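Local coordinates for geranyltranstransferase (Stenotrophomonas maltophilia, PDB 7LBJ), which probably joins isoprenoid diphosphates head to tail in a magnesium-dependent reaction, making farnesyl diphosphate or a related chain, at residues 217-222 with 290-295; 28-33 with 42-47; 174-179 with 256-261; 144-149 with 195-200; 16-21 with 60-65. All coordinates share one frame; numbering follows the deposited sequence. Where two conformers were deposited one is given.

Contact 1 (217-222 with 290-295)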
# COMPACT_ATOMS: atom_id res chain seq x y z
N ASP A 217 -17.99 -2.95 -14.72
CA ASP A 217 -17.04 -2.98 -15.82
C ASP A 217 -17.44 -1.97 -16.89
O ASP A 217 -16.62 -1.15 -17.33
CB ASP A 217 -17.01 -4.40 -16.40
CG ASP A 217 -15.84 -4.65 -17.34
OD1 ASP A 217 -14.82 -3.93 -17.26
OD2 ASP A 217 -15.93 -5.58 -18.17
N ALA A 218 -18.71 -1.99 -17.30
CA ALA A 218 -19.18 -1.01 -18.29
C ALA A 218 -19.07 0.42 -17.77
O ALA A 218 -18.70 1.33 -18.53
CB ALA A 218 -20.62 -1.32 -18.71
N LEU A 219 -19.38 0.64 -16.48
CA LEU A 219 -19.33 2.00 -15.94
C LEU A 219 -17.92 2.58 -15.98
O LEU A 219 -17.74 3.77 -16.30
CB LEU A 219 -19.87 2.02 -14.50
CG LEU A 219 -20.10 3.40 -13.88
CD1 LEU A 219 -21.30 3.34 -12.97
CD2 LEU A 219 -18.89 3.84 -13.10
N GLY A 220 -16.91 1.78 -15.62
CA GLY A 220 -15.56 2.29 -15.61
C GLY A 220 -15.10 2.72 -16.99
O GLY A 220 -14.43 3.75 -17.13
N LEU A 221 -15.46 1.95 -18.01
CA LEU A 221 -15.13 2.37 -19.38
C LEU A 221 -15.96 3.59 -19.79
O LEU A 221 -15.42 4.55 -20.35
CB LEU A 221 -15.35 1.22 -20.36
CG LEU A 221 -15.01 1.52 -21.83
CD1 LEU A 221 -13.58 2.00 -21.96
CD2 LEU A 221 -15.24 0.28 -22.77
N ALA A 222 -17.26 3.59 -19.48
CA ALA A 222 -18.11 4.72 -19.85
C ALA A 222 -17.54 6.03 -19.32
O ALA A 222 -17.51 7.04 -20.03
CB ALA A 222 -19.53 4.51 -19.33
N ALA A 290 -28.24 6.00 -11.05
CA ALA A 290 -27.91 7.40 -11.19
C ALA A 290 -26.41 7.63 -11.29
O ALA A 290 -25.98 8.62 -11.90
CB ALA A 290 -28.50 8.22 -10.03
N LEU A 291 -25.60 6.75 -10.70
CA LEU A 291 -24.15 6.84 -10.92
C LEU A 291 -23.81 6.51 -12.36
O LEU A 291 -22.92 7.13 -12.95
CB LEU A 291 -23.40 5.91 -9.96
CG LEU A 291 -23.52 6.27 -8.48
CD1 LEU A 291 -22.91 5.19 -7.58
CD2 LEU A 291 -22.88 7.63 -8.20
N ALA A 292 -24.53 5.55 -12.96
CA ALA A 292 -24.34 5.27 -14.38
C ALA A 292 -24.67 6.49 -15.23
O ALA A 292 -23.93 6.84 -16.15
CB ALA A 292 -25.20 4.06 -14.78
N THR A 293 -25.79 7.15 -14.93
CA THR A 293 -26.15 8.36 -15.66
C THR A 293 -25.11 9.46 -15.48
O THR A 293 -24.75 10.14 -16.43
CB THR A 293 -27.54 8.83 -15.22
OG1 THR A 293 -28.49 7.79 -15.46
CG2 THR A 293 -27.95 10.10 -15.96
N LEU A 294 -24.60 9.64 -14.25
CA LEU A 294 -23.56 10.64 -14.03
C LEU A 294 -22.30 10.32 -14.83
O LEU A 294 -21.64 11.22 -15.35
CB LEU A 294 -23.22 10.75 -12.55
CG LEU A 294 -24.27 11.47 -11.69
CD1 LEU A 294 -23.82 11.45 -10.23
CD2 LEU A 294 -24.52 12.91 -12.18
N ALA A 295 -21.95 9.04 -14.92
CA ALA A 295 -20.75 8.67 -15.67
C ALA A 295 -20.89 9.01 -17.15
O ALA A 295 -19.89 9.23 -17.83
CB ALA A 295 -20.45 7.18 -15.49

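Contact 2 (28-33 with 42-47)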
# COMPACT_ATOMS: atom_id res chain seq x y z
N ALA A 28 -12.06 12.17 10.22
CA ALA A 28 -11.79 11.52 11.50
C ALA A 28 -10.75 10.41 11.36
O ALA A 28 -10.06 10.09 12.33
CB ALA A 28 -13.08 10.95 12.08
N ALA A 29 -10.63 9.81 10.17
CA ALA A 29 -9.71 8.69 9.95
C ALA A 29 -8.26 9.10 9.69
O ALA A 29 -7.37 8.25 9.83
CB ALA A 29 -10.17 7.84 8.76
N LEU A 30 -8.02 10.32 9.31
CA LEU A 30 -6.65 10.73 9.01
C LEU A 30 -5.99 11.39 10.22
O LEU A 30 -6.66 12.05 11.02
CB LEU A 30 -6.65 11.71 7.83
CG LEU A 30 -7.05 11.08 6.51
CD1 LEU A 30 -7.31 12.20 5.53
CD2 LEU A 30 -5.94 10.17 6.00
N PRO A 31 -4.67 11.25 10.35
CA PRO A 31 -3.96 11.89 11.47
C PRO A 31 -4.11 13.40 11.45
O PRO A 31 -4.27 14.02 10.39
CB PRO A 31 -2.50 11.48 11.26
CG PRO A 31 -2.54 10.34 10.28
CD PRO A 31 -3.75 10.55 9.43
N SER A 32 -4.04 14.00 12.64
CA SER A 32 -4.22 15.43 12.76
C SER A 32 -3.01 16.17 12.19
O SER A 32 -1.88 15.72 12.34
CB SER A 32 -4.39 15.83 14.23
OG SER A 32 -3.97 17.18 14.43
N PRO A 33 -3.23 17.33 11.56
CA PRO A 33 -2.10 18.13 11.09
C PRO A 33 -1.24 18.69 12.21
O PRO A 33 -0.12 19.16 11.94
CB PRO A 33 -2.78 19.26 10.30
CG PRO A 33 -4.13 19.39 10.96
CD PRO A 33 -4.52 17.99 11.33
N GLN A 42 -0.46 16.93 7.06
CA GLN A 42 -1.12 18.00 6.32
C GLN A 42 -1.26 17.62 4.85
O GLN A 42 -2.31 17.85 4.23
CB GLN A 42 -0.34 19.30 6.46
CG GLN A 42 -0.42 19.95 7.81
CD GLN A 42 0.62 21.04 7.99
OE1 GLN A 42 1.15 21.58 7.01
NE2 GLN A 42 0.94 21.36 9.25
N ALA A 43 -0.20 17.02 4.29
CA ALA A 43 -0.22 16.68 2.87
C ALA A 43 -1.16 15.53 2.59
O ALA A 43 -1.82 15.50 1.54
CB ALA A 43 1.20 16.34 2.41
N MET A 44 -1.23 14.55 3.49
CA MET A 44 -2.21 13.49 3.34
C MET A 44 -3.63 14.05 3.30
O MET A 44 -4.43 13.68 2.44
CB MET A 44 -2.05 12.49 4.49
CG MET A 44 -0.77 11.65 4.40
SD MET A 44 -0.47 10.74 5.95
CE MET A 44 -1.79 9.52 5.90
N ARG A 45 -3.94 14.97 4.22
CA ARG A 45 -5.28 15.55 4.25
C ARG A 45 -5.54 16.42 3.03
O ARG A 45 -6.62 16.37 2.45
CB ARG A 45 -5.48 16.37 5.52
CG ARG A 45 -5.58 15.53 6.76
CD ARG A 45 -5.50 16.36 8.04
NE ARG A 45 -6.08 15.54 9.09
CZ ARG A 45 -7.37 15.54 9.40
NH1 ARG A 45 -8.19 16.48 8.97
NH2 ARG A 45 -7.84 14.57 10.18
N TYR A 46 -4.55 17.24 2.66
CA TYR A 46 -4.68 18.08 1.47
C TYR A 46 -5.02 17.26 0.24
O TYR A 46 -5.73 17.73 -0.66
CB TYR A 46 -3.37 18.84 1.25
CG TYR A 46 -3.36 19.82 0.10
CD1 TYR A 46 -3.89 21.09 0.24
CD2 TYR A 46 -2.80 19.47 -1.12
CE1 TYR A 46 -3.87 22.00 -0.81
CE2 TYR A 46 -2.78 20.39 -2.20
CZ TYR A 46 -3.31 21.65 -2.03
OH TYR A 46 -3.29 22.56 -3.09
N SER A 47 -4.51 16.02 0.19
CA SER A 47 -4.68 15.15 -0.96
C SER A 47 -6.01 14.42 -0.99
O SER A 47 -6.31 13.77 -2.00
CB SER A 47 -3.54 14.11 -1.00
OG SER A 47 -2.27 14.74 -1.01

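Contact 3 (174-179 with 256-261)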
# COMPACT_ATOMS: atom_id res chain seq x y z
N GLN A 174 -1.52 4.22 -29.24
CA GLN A 174 -2.05 2.92 -28.86
C GLN A 174 -3.17 2.49 -29.80
O GLN A 174 -3.91 3.31 -30.34
CB GLN A 174 -2.57 2.97 -27.42
CG GLN A 174 -1.48 3.31 -26.41
CD GLN A 174 -2.02 3.57 -25.02
OE1 GLN A 174 -2.39 4.70 -24.68
NE2 GLN A 174 -2.05 2.53 -24.20
N THR A 175 -3.29 1.17 -30.00
CA THR A 175 -4.45 0.64 -30.70
C THR A 175 -5.67 0.68 -29.78
O THR A 175 -5.56 0.84 -28.56
CB THR A 175 -4.21 -0.80 -31.13
OG1 THR A 175 -4.09 -1.63 -29.96
CG2 THR A 175 -2.94 -0.89 -31.98
N LEU A 176 -6.86 0.52 -30.38
CA LEU A 176 -8.09 0.46 -29.59
C LEU A 176 -8.04 -0.66 -28.56
O LEU A 176 -8.46 -0.48 -27.41
CB LEU A 176 -9.30 0.27 -30.49
CG LEU A 176 -9.99 1.49 -31.06
CD1 LEU A 176 -10.84 1.05 -32.23
CD2 LEU A 176 -10.83 2.18 -29.99
N ALA A 177 -7.57 -1.84 -28.96
CA ALA A 177 -7.45 -2.95 -28.01
C ALA A 177 -6.56 -2.56 -26.83
O ALA A 177 -6.92 -2.80 -25.67
CB ALA A 177 -6.90 -4.19 -28.71
N ALA A 178 -5.42 -1.94 -27.12
CA ALA A 178 -4.47 -1.62 -26.06
C ALA A 178 -4.98 -0.50 -25.16
O ALA A 178 -4.79 -0.54 -23.94
CB ALA A 178 -3.12 -1.23 -26.68
N LEU A 179 -5.59 0.52 -25.76
CA LEU A 179 -6.17 1.62 -24.98
C LEU A 179 -7.24 1.10 -24.03
O LEU A 179 -7.28 1.47 -22.84
CB LEU A 179 -6.76 2.65 -25.96
CG LEU A 179 -7.25 3.98 -25.39
CD1 LEU A 179 -6.07 4.71 -24.76
CD2 LEU A 179 -7.89 4.81 -26.51
N ALA A 256 -10.25 9.98 -31.15
CA ALA A 256 -9.26 10.00 -32.22
C ALA A 256 -9.27 8.70 -33.00
O ALA A 256 -9.13 8.70 -34.23
CB ALA A 256 -7.86 10.28 -31.66
N LEU A 257 -9.47 7.58 -32.31
CA LEU A 257 -9.41 6.27 -32.95
C LEU A 257 -10.74 5.87 -33.57
O LEU A 257 -10.76 5.12 -34.55
CB LEU A 257 -8.98 5.22 -31.93
CG LEU A 257 -7.51 5.22 -31.54
CD1 LEU A 257 -7.31 4.47 -30.24
CD2 LEU A 257 -6.71 4.59 -32.64
N LEU A 258 -11.86 6.34 -33.02
CA LEU A 258 -13.16 5.97 -33.56
C LEU A 258 -13.82 7.08 -34.36
O LEU A 258 -14.83 6.83 -35.01
CB LEU A 258 -14.11 5.55 -32.43
CG LEU A 258 -13.69 4.29 -31.69
CD1 LEU A 258 -14.50 4.17 -30.41
CD2 LEU A 258 -13.89 3.08 -32.59
N GLY A 259 -13.28 8.30 -34.32
CA GLY A 259 -14.04 9.45 -34.76
C GLY A 259 -14.96 9.90 -33.64
O GLY A 259 -15.29 9.12 -32.74
N MET A 260 -15.35 11.18 -33.64
CA MET A 260 -16.16 11.69 -32.54
C MET A 260 -17.54 11.02 -32.52
O MET A 260 -18.01 10.58 -31.46
CB MET A 260 -16.29 13.21 -32.64
CG MET A 260 -17.15 13.82 -31.56
SD MET A 260 -16.60 13.44 -29.87
CE MET A 260 -15.01 14.21 -29.87
N ASP A 261 -18.19 10.92 -33.68
CA ASP A 261 -19.45 10.19 -33.77
C ASP A 261 -19.32 8.75 -33.25
O ASP A 261 -20.22 8.24 -32.56
CB ASP A 261 -19.95 10.18 -35.21
CG ASP A 261 -20.57 11.51 -35.61
OD1 ASP A 261 -20.56 12.45 -34.79
OD2 ASP A 261 -21.08 11.59 -36.74

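Contact 4 (144-149 with 195-200)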
# COMPACT_ATOMS: atom_id res chain seq x y z
N VAL A 144 -11.24 -9.82 5.15
CA VAL A 144 -10.27 -10.47 4.26
C VAL A 144 -10.75 -10.41 2.82
O VAL A 144 -9.96 -10.13 1.91
CB VAL A 144 -10.01 -11.92 4.72
CG1 VAL A 144 -9.46 -12.76 3.58
CG2 VAL A 144 -9.07 -11.93 5.90
N ALA A 145 -12.03 -10.67 2.58
CA ALA A 145 -12.54 -10.63 1.21
C ALA A 145 -12.44 -9.23 0.62
O ALA A 145 -12.14 -9.06 -0.58
CB ALA A 145 -13.99 -11.12 1.16
N CYS A 146 -12.70 -8.20 1.43
CA CYS A 146 -12.56 -6.83 0.95
C CYS A 146 -11.10 -6.50 0.68
O CYS A 146 -10.79 -5.83 -0.31
CB CYS A 146 -13.16 -5.85 1.95
SG CYS A 146 -14.94 -5.87 1.93
N LEU A 147 -10.20 -6.93 1.57
CA LEU A 147 -8.77 -6.66 1.39
C LEU A 147 -8.22 -7.37 0.17
O LEU A 147 -7.42 -6.78 -0.57
CB LEU A 147 -7.98 -7.09 2.63
CG LEU A 147 -8.04 -6.13 3.82
CD1 LEU A 147 -8.01 -6.90 5.12
CD2 LEU A 147 -6.87 -5.19 3.77
N GLN A 148 -8.61 -8.62 -0.06
CA GLN A 148 -8.19 -9.29 -1.29
C GLN A 148 -8.67 -8.51 -2.51
O GLN A 148 -7.93 -8.35 -3.50
CB GLN A 148 -8.75 -10.71 -1.34
CG GLN A 148 -8.23 -11.66 -0.28
CD GLN A 148 -8.99 -12.98 -0.30
OE1 GLN A 148 -10.21 -13.00 -0.26
NE2 GLN A 148 -8.26 -14.07 -0.38
N THR A 149 -9.92 -8.07 -2.47
CA THR A 149 -10.48 -7.34 -3.61
C THR A 149 -9.69 -6.08 -3.88
O THR A 149 -9.32 -5.79 -5.03
CB THR A 149 -11.96 -7.01 -3.34
OG1 THR A 149 -12.71 -8.23 -3.28
CG2 THR A 149 -12.56 -6.11 -4.44
N VAL A 195 -17.67 -1.46 -6.38
CA VAL A 195 -18.97 -2.12 -6.44
C VAL A 195 -18.92 -3.49 -5.76
O VAL A 195 -19.84 -3.87 -5.03
CB VAL A 195 -19.43 -2.23 -7.91
CG1 VAL A 195 -20.65 -3.18 -8.05
CG2 VAL A 195 -19.72 -0.81 -8.46
N ARG A 196 -17.85 -4.25 -5.99
CA ARG A 196 -17.77 -5.58 -5.38
C ARG A 196 -17.74 -5.49 -3.86
O ARG A 196 -18.38 -6.30 -3.17
CB ARG A 196 -16.53 -6.32 -5.90
CG ARG A 196 -16.32 -7.65 -5.21
CD ARG A 196 -15.11 -8.40 -5.79
NE ARG A 196 -14.79 -9.56 -4.97
CZ ARG A 196 -15.39 -10.74 -5.08
NH1 ARG A 196 -16.32 -10.96 -6.00
NH2 ARG A 196 -15.04 -11.72 -4.25
N MET A 197 -16.99 -4.52 -3.31
CA MET A 197 -16.87 -4.43 -1.86
C MET A 197 -18.18 -4.04 -1.21
O MET A 197 -18.56 -4.60 -0.18
CB MET A 197 -15.76 -3.46 -1.47
CG MET A 197 -14.38 -4.01 -1.92
SD MET A 197 -13.08 -2.75 -2.00
CE MET A 197 -12.73 -2.77 -0.30
N GLY A 198 -18.90 -3.07 -1.81
CA GLY A 198 -20.21 -2.73 -1.29
C GLY A 198 -21.14 -3.92 -1.27
O GLY A 198 -21.88 -4.13 -0.31
N ALA A 199 -21.10 -4.74 -2.33
CA ALA A 199 -21.97 -5.90 -2.41
C ALA A 199 -21.53 -6.98 -1.44
O ALA A 199 -22.37 -7.66 -0.84
CB ALA A 199 -22.01 -6.43 -3.84
N LEU A 200 -20.21 -7.16 -1.27
CA LEU A 200 -19.74 -8.10 -0.25
C LEU A 200 -20.23 -7.69 1.13
O LEU A 200 -20.65 -8.53 1.93
CB LEU A 200 -18.22 -8.17 -0.26
CG LEU A 200 -17.60 -8.94 -1.41
CD1 LEU A 200 -16.09 -8.76 -1.38
CD2 LEU A 200 -17.96 -10.42 -1.28
O HOH W 1 -12.86 -11.16 -2.55

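Contact 5 (16-21 with 60-65)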
# COMPACT_ATOMS: atom_id res chain seq x y z
N ALA A 16 -25.86 13.34 -1.74
CA ALA A 16 -25.46 14.40 -0.82
C ALA A 16 -25.15 13.84 0.57
O ALA A 16 -24.14 14.19 1.19
CB ALA A 16 -26.56 15.46 -0.75
N ARG A 17 -26.02 12.96 1.08
CA ARG A 17 -25.79 12.37 2.40
C ARG A 17 -24.48 11.58 2.44
O ARG A 17 -23.71 11.68 3.40
CB ARG A 17 -26.98 11.49 2.77
CG ARG A 17 -26.82 10.71 4.05
CD ARG A 17 -27.90 9.65 4.16
NE ARG A 17 -29.23 10.24 4.25
CZ ARG A 17 -29.93 10.30 5.37
NH1 ARG A 17 -29.47 9.81 6.51
NH2 ARG A 17 -31.13 10.88 5.35
N TRP A 18 -24.21 10.78 1.40
CA TRP A 18 -23.00 9.97 1.38
C TRP A 18 -21.74 10.80 1.15
O TRP A 18 -20.67 10.47 1.68
CB TRP A 18 -23.12 8.89 0.30
CG TRP A 18 -24.21 7.89 0.59
CD1 TRP A 18 -24.72 7.57 1.80
CD2 TRP A 18 -24.91 7.09 -0.37
NE1 TRP A 18 -25.70 6.61 1.67
CE2 TRP A 18 -25.83 6.30 0.34
CE3 TRP A 18 -24.83 6.96 -1.76
CZ2 TRP A 18 -26.69 5.39 -0.29
CZ3 TRP A 18 -25.69 6.05 -2.39
CH2 TRP A 18 -26.60 5.28 -1.65
N ARG A 19 -21.83 11.87 0.34
CA ARG A 19 -20.69 12.77 0.18
C ARG A 19 -20.35 13.49 1.48
O ARG A 19 -19.17 13.67 1.81
CB ARG A 19 -20.96 13.77 -0.94
CG ARG A 19 -20.75 13.17 -2.34
CD ARG A 19 -21.30 14.04 -3.48
NE ARG A 19 -20.96 13.46 -4.78
CZ ARG A 19 -21.66 13.63 -5.88
NH1 ARG A 19 -22.79 14.34 -5.89
NH2 ARG A 19 -21.25 13.05 -7.01
N ASP A 20 -21.36 13.92 2.23
CA ASP A 20 -21.10 14.50 3.55
C ASP A 20 -20.53 13.45 4.49
O ASP A 20 -19.60 13.74 5.26
CB ASP A 20 -22.37 15.08 4.14
CG ASP A 20 -22.83 16.32 3.41
OD1 ASP A 20 -21.99 16.93 2.72
OD2 ASP A 20 -24.03 16.68 3.54
N ARG A 21 -21.09 12.24 4.46
CA ARG A 21 -20.65 11.18 5.35
C ARG A 21 -19.19 10.84 5.11
O ARG A 21 -18.40 10.72 6.05
CB ARG A 21 -21.54 9.95 5.16
CG ARG A 21 -21.15 8.80 6.04
CD ARG A 21 -22.14 7.65 6.00
NE ARG A 21 -21.81 6.72 7.07
CZ ARG A 21 -22.35 6.75 8.28
NH1 ARG A 21 -23.31 7.61 8.58
NH2 ARG A 21 -21.90 5.91 9.21
N VAL A 60 -19.54 2.25 -3.54
CA VAL A 60 -19.61 1.33 -2.41
C VAL A 60 -20.95 1.45 -1.70
O VAL A 60 -21.64 0.46 -1.44
CB VAL A 60 -18.44 1.58 -1.43
CG1 VAL A 60 -18.62 0.73 -0.16
CG2 VAL A 60 -17.09 1.25 -2.10
N TYR A 61 -21.34 2.68 -1.37
CA TYR A 61 -22.59 2.87 -0.65
C TYR A 61 -23.78 2.43 -1.50
O TYR A 61 -24.72 1.80 -0.99
CB TYR A 61 -22.75 4.32 -0.24
CG TYR A 61 -21.82 4.80 0.87
CD1 TYR A 61 -21.84 4.20 2.14
CD2 TYR A 61 -20.98 5.89 0.67
CE1 TYR A 61 -21.02 4.68 3.18
CE2 TYR A 61 -20.16 6.39 1.71
CZ TYR A 61 -20.18 5.78 2.95
OH TYR A 61 -19.37 6.27 3.95
N ALA A 62 -23.77 2.78 -2.79
CA ALA A 62 -24.92 2.50 -3.65
C ALA A 62 -25.05 1.01 -3.89
O ALA A 62 -26.17 0.48 -3.98
CB ALA A 62 -24.77 3.22 -5.00
N SER A 63 -23.93 0.31 -3.99
CA SER A 63 -23.96 -1.14 -4.12
C SER A 63 -24.47 -1.78 -2.84
O SER A 63 -25.33 -2.68 -2.88
CB SER A 63 -22.56 -1.66 -4.47
OG SER A 63 -22.55 -3.06 -4.70
N GLY A 64 -23.96 -1.34 -1.68
CA GLY A 64 -24.49 -1.85 -0.43
C GLY A 64 -25.96 -1.54 -0.28
O GLY A 64 -26.72 -2.32 0.31
N HIS A 65 -26.39 -0.40 -0.84
CA HIS A 65 -27.78 0.04 -0.71
C HIS A 65 -28.74 -0.93 -1.38
O HIS A 65 -29.90 -1.05 -0.95
CB HIS A 65 -27.90 1.45 -1.31
CG HIS A 65 -29.25 2.08 -1.13
ND1 HIS A 65 -29.71 2.52 0.09
CD2 HIS A 65 -30.23 2.36 -2.02
CE1 HIS A 65 -30.92 3.03 -0.05
NE2 HIS A 65 -31.26 2.95 -1.33

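Contact 1 (217-222 with 290-295)
Leu219 reaches across to three residues of 290-295, and its two carbons of contact divide the work. Leu219 CD1 approaches the backbone itself, 3.9 Å from CA of Ala292, and stays within van der Waals range of the carbonyl carbon of Leu291. CG, one bond further back, meets the methyl of Ala295, with Leu219 CG and Ala295 CB 4.1 Å apart. The leucine gets there because its CG stands anti to the backbone N (chi1 -170°), which carries the branch out from a CA-CB bond that does not itself aim at the partner helix. One turn later the side chains are shorter: Ala222 and Ala295 both point their CB across the interface, and their CA atoms are 6.3 Å apart. No hydrogen bond crosses; the side-chain contacts are apolar, and all five touching residues are buried. The segment axes run nearly parallel, 26° between their N-to-C directions, with a closest approach of 9.5 Å, a spacing consistent with an interface of leucine and alanine side chains in which Leu219 is the main one. Around this pair, Met274 of helix 260-277 packs on both Leu219 and Ala292, Phe15 of helix 11-29 lies against Leu291, and helix 55-65 meets Leu291 through Leu58, Leu59 and Ala62.

Contact 2 (28-33 with 42-47)
The extended segment following helix 11-29 is fastened to helix 38-46 by an arginine binding two successive backbone carbonyls, as Arg45 does with Leu30 and Pro31. Arg45 NE donates to Pro31 O at 2.7 Å in a nearly straight bond (173° at the hydrogen), and Arg45 NH2 donates to Leu30 O at 2.9 Å. Both oxygens lie at the guanidinium edge, close to its plane. The fit is less regular from the carbonyl side, since NH2 stands well above the plane of the Leu30 carbonyl, 53° out of it. A side chain extended from CG to NE carries the group to these carbonyls, and Asp27 forms a salt bridge with NH1, helping to fix the rotation of the guanidinium. Apolar contacts flank the bonds. Leu30 and the arginine slide past each other in opposite directions, Leu30 CD1 lying 3.9 Å from Arg45 CG, while the ring of Pro33 crosses the arginine at about a right angle. Further out, Pro33 CB rests 3.5 Å from Gln42 CG. Deeper in, Met44 CE touches Pro31 CD and Leu30 CD2, each at 4.2 Å. The arrangement is that of a proline-containing helix-to-helix connection, with an arginine of the second helix bound to two main-chain oxygens beyond the end of the first.

Contact 3 (174-179 with 256-261)
Leu176 lies against two consecutive leucines of 256-261, sliding past Leu257 in the opposite direction and meeting Leu258 at an oblique angle. The branch carbon CG of Leu176 is 4.0 Å from CB of Leu257. The two methyls divide over Leu258: CD1 of Leu176 stands 3.7 Å from CD2 of Leu258, and CD2 of Leu176 is 3.9 Å from CG of the same residue. Leu258 can take part although its CA-CB bond does not aim at the partner, because its CG lies beside the backbone N (chi1 -65°) and the branch then swings across. Leu257 is placed differently, its CB directed toward the other segment and its CD1 sent to the start of helix 176-201. There Leu257 CD1 comes within 3.6 Å of the carbonyl oxygen of Gln174 and within 3.8 Å of CD2 of Leu179, one turn after Leu176. The helix begins with a defined N-cap: Thr175 OG1 accepts from Ala178 N at 3.2 Å, with an N-H...O angle of 158°, and Leu179 N bonds to Thr175 O. The cap is consistent with a fixed first turn, which carries Leu176 and Leu179 toward the partner. On the partner, Leu258 closes the short helix 254-258, and Gly259, with positive phi, both leaves that helix and occupies the N-cap position of helix 260-277. The contact is therefore between a helix start and a helix end, near the surface of the all-helical fold. Phe254 adds an aromatic side chain against both Leu176 and Leu179, and the Gln174 carbonyl oxygen accepts a hydrogen bond from Ser252 OG.

Contact 4 (144-149 with 195-200)
Thr149 and Met197, with Cys146 close behind, have the most surface buried between 144-149 and 195-200. Thr149 turns its two branches to different tasks. Thr149 CG2, anti to the backbone N, lies 3.8 Å from CG of Met197, the two side chains sliding past each other in opposite directions. Thr149 OG1 takes the polar role, accepting from Arg196 NE at 3.0 Å with a bent N-H...O angle of 148° and lying exactly in the guanidinium plane. That Thr149 OG1 also donates to Ala145 O at 2.9 Å, which fixes its rotation, while Thr149 N reaches the same oxygen from the opposite face of the carbonyl plane. A water joins in, donating to Ala145 O and accepting from Arg196 NH2 at 2.8 Å. These are neighbouring antiparallel helices of the all-helical prenyl synthase fold, their segment axes 175° apart in direction and 9.8 Å apart at closest approach. In Met197 the bend at chi3 (81°) turns the methyl back toward Cys146, with Met197 CE 3.6 Å from Cys146 O and 3.8 Å from Cys146 CB. Leu200 lies beyond, its CD1 4.1 Å from Ala145 CB. Helix 75-92 packs on Met197 through Ala77, Ser80 and Val81, and Leu147 meets Leu147 of the second subunit.

Contact 5 (16-21 with 60-65)
Tyr61 OH and Arg21 NE meet on one oxygen, Asp75 OD1, the first by a hydrogen bond and the second by a salt bridge. Across the contact the closest arginine atoms are carbons, with Arg21 CD 3.7 Å from Tyr61 OH. The hydroxyl oxygen lies at the edge of the guanidinium, in its plane, while that plane stands perpendicular to the tyrosine ring. The shared carboxylate, rather than a direct bond, thus connects the polar ends of the two residues and holds the arginine and the hydroxyl in place.

Trp18 supplies the larger apolar part. Its five-membered ring forms an offset stack with the Tyr61 ring, centroids 4.6 Å apart and planes inclined by 23°. The six-membered ring of Trp18 takes Tyr61 CB over one face in a CH-pi contact, 3.6 Å from CB to centroid and only 16° off the normal. The backbone places that CB, its bond from CA pointing toward the other segment, and chi1 of Tyr61 (-71°) then lays the phenol ring over the five-membered ring. Farther along the helix, Trp18 CZ3 comes 4.0 Å from Ala62 CB, and the six-membered ring of Trp18 turns an edge toward the face of His65 in a T-shaped (edge-to-face) pair, 5.8 Å between centroids, completing an aromatic cluster.

The segment axes approach to 11.2 Å, a wide spacing consistent with the aromatic rings between them. Helix 286-297 flanks the cluster, its Ala287 touching Trp18 and Ala62, while Ala78 of helix 75-92 packs on Tyr61.

Contacts 1 and 5 are buried and touch through Leu291 and Ala62, yet differ in chemistry: leucine and alanine side chains between near-parallel helices in the first, aromatic rings between more widely spaced helices in the second. Contact 4 is partly buried, mixes methionine packing with polar and water-mediated bonds, and joins contact 5 through a probable hydrogen bond between Ser63 and Val195. Contact 3 is a surface patch of leucines and shares helix 176-201 with contact 4, their centres about 32 Å apart. Contact 2, on the opposite side of the chain's centre from contacts 1 and 3, shares helix 11-29 with contact 5 but relies on main-chain carbonyls.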